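PDB 2EPI: UPF0045 protein MJ1052 from Methanocaldococcus jannaschii, which is of unknown function but, as a member of the UPF0045 family, may bind thiamine or a related small molecule. Local coordinates for residues Y25-L38 with K58-V71. Sequence-based numbering, arbitrary orientation.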
ATOM      1  N   TYR A  25      18.701   7.845  -1.871  1.00 39.96           N
ATOM      2  CA  TYR A  25      18.149   6.860  -2.794  1.00 40.23           C
ATOM      3  C   TYR A  25      16.797   7.296  -3.346  1.00 39.43           C
ATOM      4  O   TYR A  25      16.458   7.003  -4.494  1.00 38.90           O
ATOM      5  CB  TYR A  25      18.031   5.512  -2.086  1.00 41.86           C
ATOM      6  CG  TYR A  25      19.342   5.063  -1.487  1.00 42.74           C
ATOM      7  CD1 TYR A  25      20.460   4.855  -2.292  1.00 44.35           C
ATOM      8  CD2 TYR A  25      19.476   4.881  -0.111  1.00 44.17           C
ATOM      9  CE1 TYR A  25      21.682   4.481  -1.744  1.00 45.29           C
ATOM     10  CE2 TYR A  25      20.694   4.504   0.449  1.00 45.13           C
ATOM     11  CZ  TYR A  25      21.792   4.307  -0.373  1.00 45.98           C
ATOM     12  OH  TYR A  25      23.001   3.942   0.174  1.00 48.18           O
ATOM     13  N   VAL A  26      16.029   7.998  -2.521  1.00 38.95           N
ATOM     14  CA  VAL A  26      14.723   8.496  -2.933  1.00 38.32           C
ATOM     15  C   VAL A  26      14.943   9.491  -4.067  1.00 37.67           C
ATOM     16  O   VAL A  26      14.199   9.521  -5.046  1.00 37.47           O
ATOM     17  CB  VAL A  26      14.009   9.208  -1.759  1.00 39.00           C
ATOM     18  CG1 VAL A  26      12.688   9.802  -2.225  1.00 38.16           C
ATOM     19  CG2 VAL A  26      13.783   8.223  -0.620  1.00 39.74           C
ATOM     20  N   LYS A  27      15.983  10.302  -3.924  1.00 37.14           N
ATOM     21  CA  LYS A  27      16.329  11.300  -4.924  1.00 37.01           C
ATOM     22  C   LYS A  27      16.724  10.612  -6.227  1.00 35.63           C
ATOM     23  O   LYS A  27      16.324  11.031  -7.312  1.00 34.39           O
ATOM     24  CB  LYS A  27      17.488  12.154  -4.409  1.00 39.52           C
ATOM     25  CG  LYS A  27      18.009  13.187  -5.391  1.00 44.19           C
ATOM     26  CD  LYS A  27      19.211  13.922  -4.809  1.00 46.57           C
ATOM     27  CE  LYS A  27      20.344  12.953  -4.496  1.00 48.17           C
ATOM     28  NZ  LYS A  27      21.532  13.628  -3.909  1.00 49.46           N
ATOM     29  N   LYS A  28      17.510   9.549  -6.107  1.00 35.32           N
ATOM     30  CA  LYS A  28      17.972   8.793  -7.263  1.00 34.45           C
ATOM     31  C   LYS A  28      16.787   8.263  -8.073  1.00 34.04           C
ATOM     32  O   LYS A  28      16.770   8.352  -9.301  1.00 32.16           O
ATOM     33  CB  LYS A  28      18.846   7.630  -6.792  1.00 37.24           C
ATOM     34  CG  LYS A  28      19.774   7.060  -7.849  1.00 39.35           C
ATOM     35  CD  LYS A  28      20.668   5.975  -7.260  1.00 41.55           C
ATOM     36  CE  LYS A  28      21.712   5.503  -8.262  1.00 43.85           C
ATOM     37  NZ  LYS A  28      22.380   4.242  -7.826  1.00 43.58           N
ATOM     38  N   ALA A  29      15.796   7.720  -7.372  1.00 33.17           N
ATOM     39  CA  ALA A  29      14.607   7.171  -8.015  1.00 32.95           C
ATOM     40  C   ALA A  29      13.843   8.252  -8.766  1.00 33.43           C
ATOM     41  O   ALA A  29      13.398   8.043  -9.894  1.00 32.34           O
ATOM     42  CB  ALA A  29      13.703   6.526  -6.974  1.00 33.41           C
ATOM     43  N   ILE A  30      13.689   9.409  -8.131  1.00 33.71           N
ATOM     44  CA  ILE A  30      12.983  10.521  -8.749  1.00 34.51           C
ATOM     45  C   ILE A  30      13.660  10.934 -10.051  1.00 34.20           C
ATOM     46  O   ILE A  30      12.991  11.202 -11.047  1.00 34.33           O
ATOM     47  CB  ILE A  30      12.923  11.732  -7.795  1.00 36.19           C
ATOM     48  CG1 ILE A  30      12.015  11.402  -6.605  1.00 36.32           C
ATOM     49  CG2 ILE A  30      12.420  12.959  -8.539  1.00 35.15           C
ATOM     50  CD1 ILE A  30      11.959  12.486  -5.553  1.00 38.13           C
ATOM     51  N   GLU A  31      14.988  10.975 -10.048  1.00 32.38           N
ATOM     52  CA  GLU A  31      15.715  11.351 -11.252  1.00 32.79           C
ATOM     53  C   GLU A  31      15.434  10.376 -12.392  1.00 31.90           C
ATOM     54  O   GLU A  31      15.430  10.758 -13.563  1.00 31.79           O
ATOM     55  CB  GLU A  31      17.218  11.415 -10.973  1.00 35.18           C
ATOM     56  CG  GLU A  31      17.611  12.588 -10.094  1.00 40.01           C
ATOM     57  CD  GLU A  31      17.144  13.915 -10.665  1.00 42.96           C
ATOM     58  OE1 GLU A  31      17.588  14.275 -11.778  1.00 45.10           O
ATOM     59  OE2 GLU A  31      16.329  14.595 -10.004  1.00 45.63           O
ATOM     60  N   VAL A  32      15.201   9.115 -12.053  1.00 28.80           N
ATOM     61  CA  VAL A  32      14.905   8.122 -13.072  1.00 28.76           C
ATOM     62  C   VAL A  32      13.569   8.451 -13.736  1.00 28.31           C
ATOM     63  O   VAL A  32      13.445   8.380 -14.958  1.00 28.79           O
ATOM     64  CB  VAL A  32      14.844   6.702 -12.468  1.00 28.45           C
ATOM     65  CG1 VAL A  32      14.204   5.741 -13.456  1.00 27.58           C
ATOM     66  CG2 VAL A  32      16.249   6.233 -12.115  1.00 28.35           C
ATOM     67  N   PHE A  33      12.575   8.822 -12.933  1.00 28.00           N
ATOM     68  CA  PHE A  33      11.255   9.151 -13.467  1.00 29.34           C
ATOM     69  C   PHE A  33      11.315  10.272 -14.495  1.00 30.91           C
ATOM     70  O   PHE A  33      10.525  10.306 -15.439  1.00 31.37           O
ATOM     71  CB  PHE A  33      10.297   9.574 -12.346  1.00 29.29           C
ATOM     72  CG  PHE A  33      10.076   8.524 -11.298  1.00 29.58           C
ATOM     73  CD1 PHE A  33       9.869   7.196 -11.652  1.00 31.20           C
ATOM     74  CD2 PHE A  33      10.045   8.871  -9.950  1.00 29.99           C
ATOM     75  CE1 PHE A  33       9.632   6.225 -10.677  1.00 31.60           C
ATOM     76  CE2 PHE A  33       9.809   7.911  -8.971  1.00 31.33           C
ATOM     77  CZ  PHE A  33       9.602   6.585  -9.335  1.00 30.75           C
ATOM     78  N   LYS A  34      12.251  11.194 -14.310  1.00 32.83           N
ATOM     79  CA  LYS A  34      12.391  12.315 -15.226  1.00 36.29           C
ATOM     80  C   LYS A  34      12.953  11.921 -16.588  1.00 35.73           C
ATOM     81  O   LYS A  34      13.048  12.757 -17.483  1.00 37.47           O
ATOM     82  CB  LYS A  34      13.260  13.403 -14.589  1.00 38.82           C
ATOM     83  CG  LYS A  34      12.617  14.047 -13.369  1.00 42.87           C
ATOM     84  CD  LYS A  34      13.475  15.170 -12.816  1.00 47.19           C
ATOM     85  CE  LYS A  34      12.732  15.953 -11.743  1.00 48.92           C
ATOM     86  NZ  LYS A  34      12.289  15.088 -10.617  1.00 51.60           N
ATOM     87  N   LYS A  35      13.318  10.650 -16.748  1.00 35.56           N
ATOM     88  CA  LYS A  35      13.844  10.165 -18.021  1.00 35.56           C
ATOM     89  C   LYS A  35      12.723   9.603 -18.886  1.00 35.47           C
ATOM     90  O   LYS A  35      12.944   9.218 -20.039  1.00 37.52           O
ATOM     91  CB  LYS A  35      14.895   9.078 -17.800  1.00 36.21           C
ATOM     92  CG  LYS A  35      16.156   9.554 -17.101  1.00 36.47           C
ATOM     93  CD  LYS A  35      17.293   8.564 -17.300  1.00 36.93           C
ATOM     94  CE  LYS A  35      16.941   7.186 -16.763  1.00 37.63           C
ATOM     95  NZ  LYS A  35      18.024   6.199 -17.025  1.00 36.63           N
ATOM     96  N   TYR A  36      11.521   9.542 -18.325  1.00 32.65           N
ATOM     97  CA  TYR A  36      10.368   9.030 -19.053  1.00 30.87           C
ATOM     98  C   TYR A  36       9.397  10.163 -19.341  1.00 31.02           C
ATOM     99  O   TYR A  36       9.450  11.209 -18.694  1.00 29.94           O
ATOM    100  CB  TYR A  36       9.666   7.935 -18.250  1.00 29.84           C
ATOM    101  CG  TYR A  36      10.506   6.696 -18.067  1.00 28.89           C
ATOM    102  CD1 TYR A  36      11.562   6.671 -17.155  1.00 29.49           C
ATOM    103  CD2 TYR A  36      10.271   5.556 -18.833  1.00 28.37           C
ATOM    104  CE1 TYR A  36      12.363   5.541 -17.011  1.00 27.83           C
ATOM    105  CE2 TYR A  36      11.068   4.424 -18.700  1.00 29.65           C
ATOM    106  CZ  TYR A  36      12.109   4.422 -17.790  1.00 28.33           C
ATOM    107  OH  TYR A  36      12.899   3.303 -17.667  1.00 30.86           O
ATOM    108  N   ASP A  37       8.517   9.954 -20.315  1.00 31.15           N
ATOM    109  CA  ASP A  37       7.538  10.965 -20.692  1.00 31.64           C
ATOM    110  C   ASP A  37       6.364  10.925 -19.725  1.00 29.84           C
ATOM    111  O   ASP A  37       5.253  10.524 -20.078  1.00 29.57           O
ATOM    112  CB  ASP A  37       7.073  10.725 -22.132  1.00 35.10           C
ATOM    113  CG  ASP A  37       6.122  11.794 -22.625  1.00 37.63           C
ATOM    114  OD1 ASP A  37       6.232  12.948 -22.161  1.00 39.54           O
ATOM    115  OD2 ASP A  37       5.276  11.483 -23.490  1.00 40.50           O
ATOM    116  N   LEU A  38       6.629  11.357 -18.496  1.00 27.38           N
ATOM    117  CA  LEU A  38       5.627  11.356 -17.439  1.00 26.42           C
ATOM    118  C   LEU A  38       5.616  12.666 -16.671  1.00 25.73           C
ATOM    119  O   LEU A  38       6.634  13.355 -16.593  1.00 25.84           O
ATOM    120  CB  LEU A  38       5.940  10.246 -16.430  1.00 26.02           C
ATOM    121  CG  LEU A  38       6.265   8.838 -16.929  1.00 23.90           C
ATOM    122  CD1 LEU A  38       6.998   8.065 -15.835  1.00 23.92           C
ATOM    123  CD2 LEU A  38       4.974   8.135 -17.340  1.00 23.26           C
ATOM    124  N   LYS A  58       7.885   0.571 -16.709  1.00 23.60           N
ATOM    125  CA  LYS A  58       9.317   0.558 -16.993  1.00 24.99           C
ATOM    126  C   LYS A  58      10.042   1.493 -16.028  1.00 23.66           C
ATOM    127  O   LYS A  58      11.120   1.173 -15.530  1.00 23.61           O
ATOM    128  CB  LYS A  58       9.603   1.034 -18.420  1.00 27.58           C
ATOM    129  CG  LYS A  58       9.001   0.202 -19.540  1.00 29.95           C
ATOM    130  CD  LYS A  58       9.317   0.872 -20.876  1.00 32.81           C
ATOM    131  CE  LYS A  58       8.555   0.256 -22.030  1.00 36.10           C
ATOM    132  NZ  LYS A  58       8.790   1.043 -23.280  1.00 35.83           N
ATOM    133  N   ALA A  59       9.453   2.662 -15.787  1.00 23.11           N
ATOM    134  CA  ALA A  59      10.051   3.644 -14.890  1.00 21.47           C
ATOM    135  C   ALA A  59      10.095   3.080 -13.480  1.00 21.68           C
ATOM    136  O   ALA A  59      11.071   3.267 -12.755  1.00 22.74           O
ATOM    137  CB  ALA A  59       9.246   4.946 -14.911  1.00 21.51           C
ATOM    138  N   PHE A  60       9.031   2.386 -13.098  1.00 20.66           N
ATOM    139  CA  PHE A  60       8.950   1.784 -11.777  1.00 20.83           C
ATOM    140  C   PHE A  60      10.073   0.766 -11.617  1.00 21.76           C
ATOM    141  O   PHE A  60      10.809   0.785 -10.630  1.00 23.10           O
ATOM    142  CB  PHE A  60       7.597   1.093 -11.602  1.00 18.99           C
ATOM    143  CG  PHE A  60       7.482   0.295 -10.336  1.00 20.38           C
ATOM    144  CD1 PHE A  60       7.529   0.920  -9.094  1.00 16.59           C
ATOM    145  CD2 PHE A  60       7.307  -1.086 -10.385  1.00 18.89           C
ATOM    146  CE1 PHE A  60       7.400   0.191  -7.918  1.00 16.85           C
ATOM    147  CE2 PHE A  60       7.176  -1.828  -9.206  1.00 20.18           C
ATOM    148  CZ  PHE A  60       7.222  -1.185  -7.972  1.00 21.53           C
ATOM    149  N   LYS A  61      10.217  -0.118 -12.599  1.00 21.99           N
ATOM    150  CA  LYS A  61      11.262  -1.128 -12.521  1.00 22.80           C
ATOM    151  C   LYS A  61      12.647  -0.506 -12.432  1.00 23.96           C
ATOM    152  O   LYS A  61      13.483  -0.939 -11.635  1.00 24.03           O
ATOM    153  CB  LYS A  61      11.204  -2.060 -13.730  1.00 23.51           C
ATOM    154  CG  LYS A  61      12.206  -3.197 -13.652  1.00 22.70           C
ATOM    155  CD  LYS A  61      12.239  -4.003 -14.938  1.00 25.90           C
ATOM    156  CE  LYS A  61      13.280  -5.107 -14.857  1.00 27.89           C
ATOM    157  NZ  LYS A  61      13.418  -5.832 -16.151  1.00 29.68           N
ATOM    158  N   GLU A  62      12.904   0.514 -13.242  1.00 23.43           N
ATOM    159  CA  GLU A  62      14.222   1.132 -13.217  1.00 24.88           C
ATOM    160  C   GLU A  62      14.499   1.834 -11.895  1.00 25.05           C
ATOM    161  O   GLU A  62      15.610   1.752 -11.367  1.00 25.09           O
ATOM    162  CB  GLU A  62      14.393   2.108 -14.391  1.00 24.58           C
ATOM    163  CG  GLU A  62      15.721   2.862 -14.351  1.00 26.86           C
ATOM    164  CD  GLU A  62      16.033   3.623 -15.628  1.00 27.38           C
ATOM    165  OE1 GLU A  62      15.105   3.907 -16.410  1.00 29.89           O
ATOM    166  OE2 GLU A  62      17.221   3.954 -15.839  1.00 31.47           O
ATOM    167  N   ALA A  63      13.491   2.515 -11.354  1.00 24.18           N
ATOM    168  CA  ALA A  63      13.652   3.228 -10.087  1.00 23.43           C
ATOM    169  C   ALA A  63      13.979   2.239  -8.976  1.00 24.54           C
ATOM    170  O   ALA A  63      14.901   2.449  -8.189  1.00 24.77           O
ATOM    171  CB  ALA A  63      12.378   3.991  -9.751  1.00 24.47           C
ATOM    172  N   HIS A  64      13.203   1.163  -8.914  1.00 23.13           N
ATOM    173  CA  HIS A  64      13.419   0.121  -7.917  1.00 23.43           C
ATOM    174  C   HIS A  64      14.838  -0.438  -8.060  1.00 23.60           C
ATOM    175  O   HIS A  64      15.583  -0.534  -7.084  1.00 24.83           O
ATOM    176  CB  HIS A  64      12.393  -0.996  -8.126  1.00 21.44           C
ATOM    177  CG  HIS A  64      12.702  -2.261  -7.385  1.00 22.04           C
ATOM    178  ND1 HIS A  64      12.460  -2.415  -6.036  1.00 21.94           N
ATOM    179  CD2 HIS A  64      13.229  -3.432  -7.809  1.00 21.99           C
ATOM    180  CE1 HIS A  64      12.824  -3.630  -5.663  1.00 23.10           C
ATOM    181  NE2 HIS A  64      13.293  -4.268  -6.720  1.00 21.98           N
ATOM    182  N   SER A  65      15.210  -0.783  -9.289  1.00 24.90           N
ATOM    183  CA  SER A  65      16.520  -1.360  -9.571  1.00 26.81           C
ATOM    184  C   SER A  65      17.684  -0.429  -9.271  1.00 28.56           C
ATOM    185  O   SER A  65      18.741  -0.870  -8.822  1.00 30.04           O
ATOM    186  CB  SER A  65      16.586  -1.807 -11.031  1.00 26.70           C
ATOM    187  OG  SER A  65      15.518  -2.687 -11.332  1.00 26.63           O
ATOM    188  N   THR A  66      17.494   0.860  -9.524  1.00 29.67           N
ATOM    189  CA  THR A  66      18.545   1.839  -9.283  1.00 30.60           C
ATOM    190  C   THR A  66      18.890   1.912  -7.801  1.00 29.62           C
ATOM    191  O   THR A  66      20.060   2.032  -7.430  1.00 30.20           O
ATOM    192  CB  THR A  66      18.122   3.231  -9.776  1.00 32.62           C
ATOM    193  OG1 THR A  66      17.694   3.146 -11.140  1.00 38.03           O
ATOM    194  CG2 THR A  66      19.281   4.185  -9.700  1.00 33.32           C
ATOM    195  N   VAL A  67      17.875   1.839  -6.946  1.00 29.04           N
ATOM    196  CA  VAL A  67      18.116   1.888  -5.510  1.00 28.66           C
ATOM    197  C   VAL A  67      18.703   0.563  -5.027  1.00 28.80           C
ATOM    198  O   VAL A  67      19.550   0.537  -4.135  1.00 28.46           O
ATOM    199  CB  VAL A  67      16.818   2.184  -4.729  1.00 29.32           C
ATOM    200  CG1 VAL A  67      17.086   2.133  -3.231  1.00 28.23           C
ATOM    201  CG2 VAL A  67      16.281   3.557  -5.118  1.00 26.69           C
ATOM    202  N   LEU A  68      18.259  -0.535  -5.627  1.00 27.95           N
ATOM    203  CA  LEU A  68      18.751  -1.853  -5.250  1.00 28.69           C
ATOM    204  C   LEU A  68      20.231  -1.987  -5.613  1.00 30.94           C
ATOM    205  O   LEU A  68      20.947  -2.811  -5.050  1.00 31.14           O
ATOM    206  CB  LEU A  68      17.931  -2.939  -5.952  1.00 26.31           C
ATOM    207  CG  LEU A  68      18.261  -4.401  -5.639  1.00 24.99           C
ATOM    208  CD1 LEU A  68      18.103  -4.672  -4.144  1.00 24.46           C
ATOM    209  CD2 LEU A  68      17.343  -5.299  -6.441  1.00 28.24           C
ATOM    210  N   ASN A  69      20.688  -1.166  -6.553  1.00 32.56           N
ATOM    211  CA  ASN A  69      22.084  -1.208  -6.967  1.00 34.37           C
ATOM    212  C   ASN A  69      23.017  -0.872  -5.806  1.00 34.74           C
ATOM    213  O   ASN A  69      24.139  -1.380  -5.742  1.00 34.89           O
ATOM    214  CB  ASN A  69      22.337  -0.214  -8.105  1.00 35.52           C
ATOM    215  CG  ASN A  69      23.775  -0.250  -8.600  1.00 38.01           C
ATOM    216  OD1 ASN A  69      24.184  -1.189  -9.279  1.00 38.05           O
ATOM    217  ND2 ASN A  69      24.551   0.771  -8.248  1.00 38.47           N
ATOM    218  N   ASP A  70      22.543  -0.035  -4.885  1.00 35.39           N
ATOM    219  CA  ASP A  70      23.358   0.395  -3.753  1.00 35.42           C
ATOM    220  C   ASP A  70      23.061  -0.235  -2.392  1.00 34.87           C
ATOM    221  O   ASP A  70      23.811  -0.015  -1.441  1.00 35.25           O
ATOM    222  CB  ASP A  70      23.290   1.919  -3.615  1.00 38.02           C
ATOM    223  CG  ASP A  70      23.574   2.637  -4.919  1.00 40.08           C
ATOM    224  OD1 ASP A  70      24.487   2.203  -5.652  1.00 41.70           O
ATOM    225  OD2 ASP A  70      22.891   3.643  -5.204  1.00 41.84           O
ATOM    226  N   VAL A  71      21.976  -0.996  -2.282  1.00 32.68           N
ATOM    227  CA  VAL A  71      21.631  -1.647  -1.016  1.00 31.70           C
ATOM    228  C   VAL A  71      21.284  -3.116  -1.251  1.00 30.25           C
ATOM    229  O   VAL A  71      21.036  -3.524  -2.384  1.00 33.01           O
ATOM    230  CB  VAL A  71      20.438  -0.952  -0.320  1.00 32.49           C
ATOM    231  CG1 VAL A  71      20.844   0.439   0.144  1.00 33.23           C
ATOM    232  CG2 VAL A  71      19.252  -0.867  -1.275  1.00 30.08           C
TER
HETATM  233  O   HOH W   1      15.748   4.660 -18.888  1.00 53.49           O
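Ala29 and Ala63 meet methyl to methyl, CB to CB 4.0 Å, where helices 25-33 and 58-68 run roughly antiparallel at 149° with their axes 8.6 Å apart; they exemplify how small residues let two helices lie close while larger side chains secure both ends. Beside them Val32 is a knob in the hole formed by Ala59, Glu62, Ala63 and Thr66. Its two methyls divide the work, CG1 lying against Glu62 CG at 3.4 Å and CG2 facing Thr66 OG1.

At one end, the ring of Tyr36 lies flat over Ala59, whose CB sits 3.7 Å from the ring centroid in a CH-pi contact. The phenol OH of Tyr36 donates to Glu62 OE1 (2.6 Å), approaching nearly along its C-O axis. With CG anti to the backbone N (chi1 176°) and an extended chain, Glu62 reaches across to segment 25-38, where Lys35 NZ forms a salt bridge to Glu62 OE2 at 2.7 Å, syn but tilted out of the carboxylate plane; a water also donates to OE1. A leucine in place of Tyr36 would probably leave Ala59 without its aromatic cover and the Glu62 carboxylate freer to turn about Lys35.

At the other end, Lys28 stretches out to place NZ 2.7 Å from Asp70 OD2, a salt bridge again syn and again tilted, while also donating to Thr66 O from above the carbonyl plane. Tyr25 completes this end: its CB packs on Val67 CG1, and Val71 CG1 covers one face of its ring.

Ala29, Ala63 and Val67 also rest on strand 6-16, and Phe33 spans strands 6-16 and 46-50. Both helices thus pack side by side on one face of a ferredoxin-like fold's four-stranded antiparallel sheet, Phe60 and His64 carrying the packing onto strand 73-83 and a second subunit.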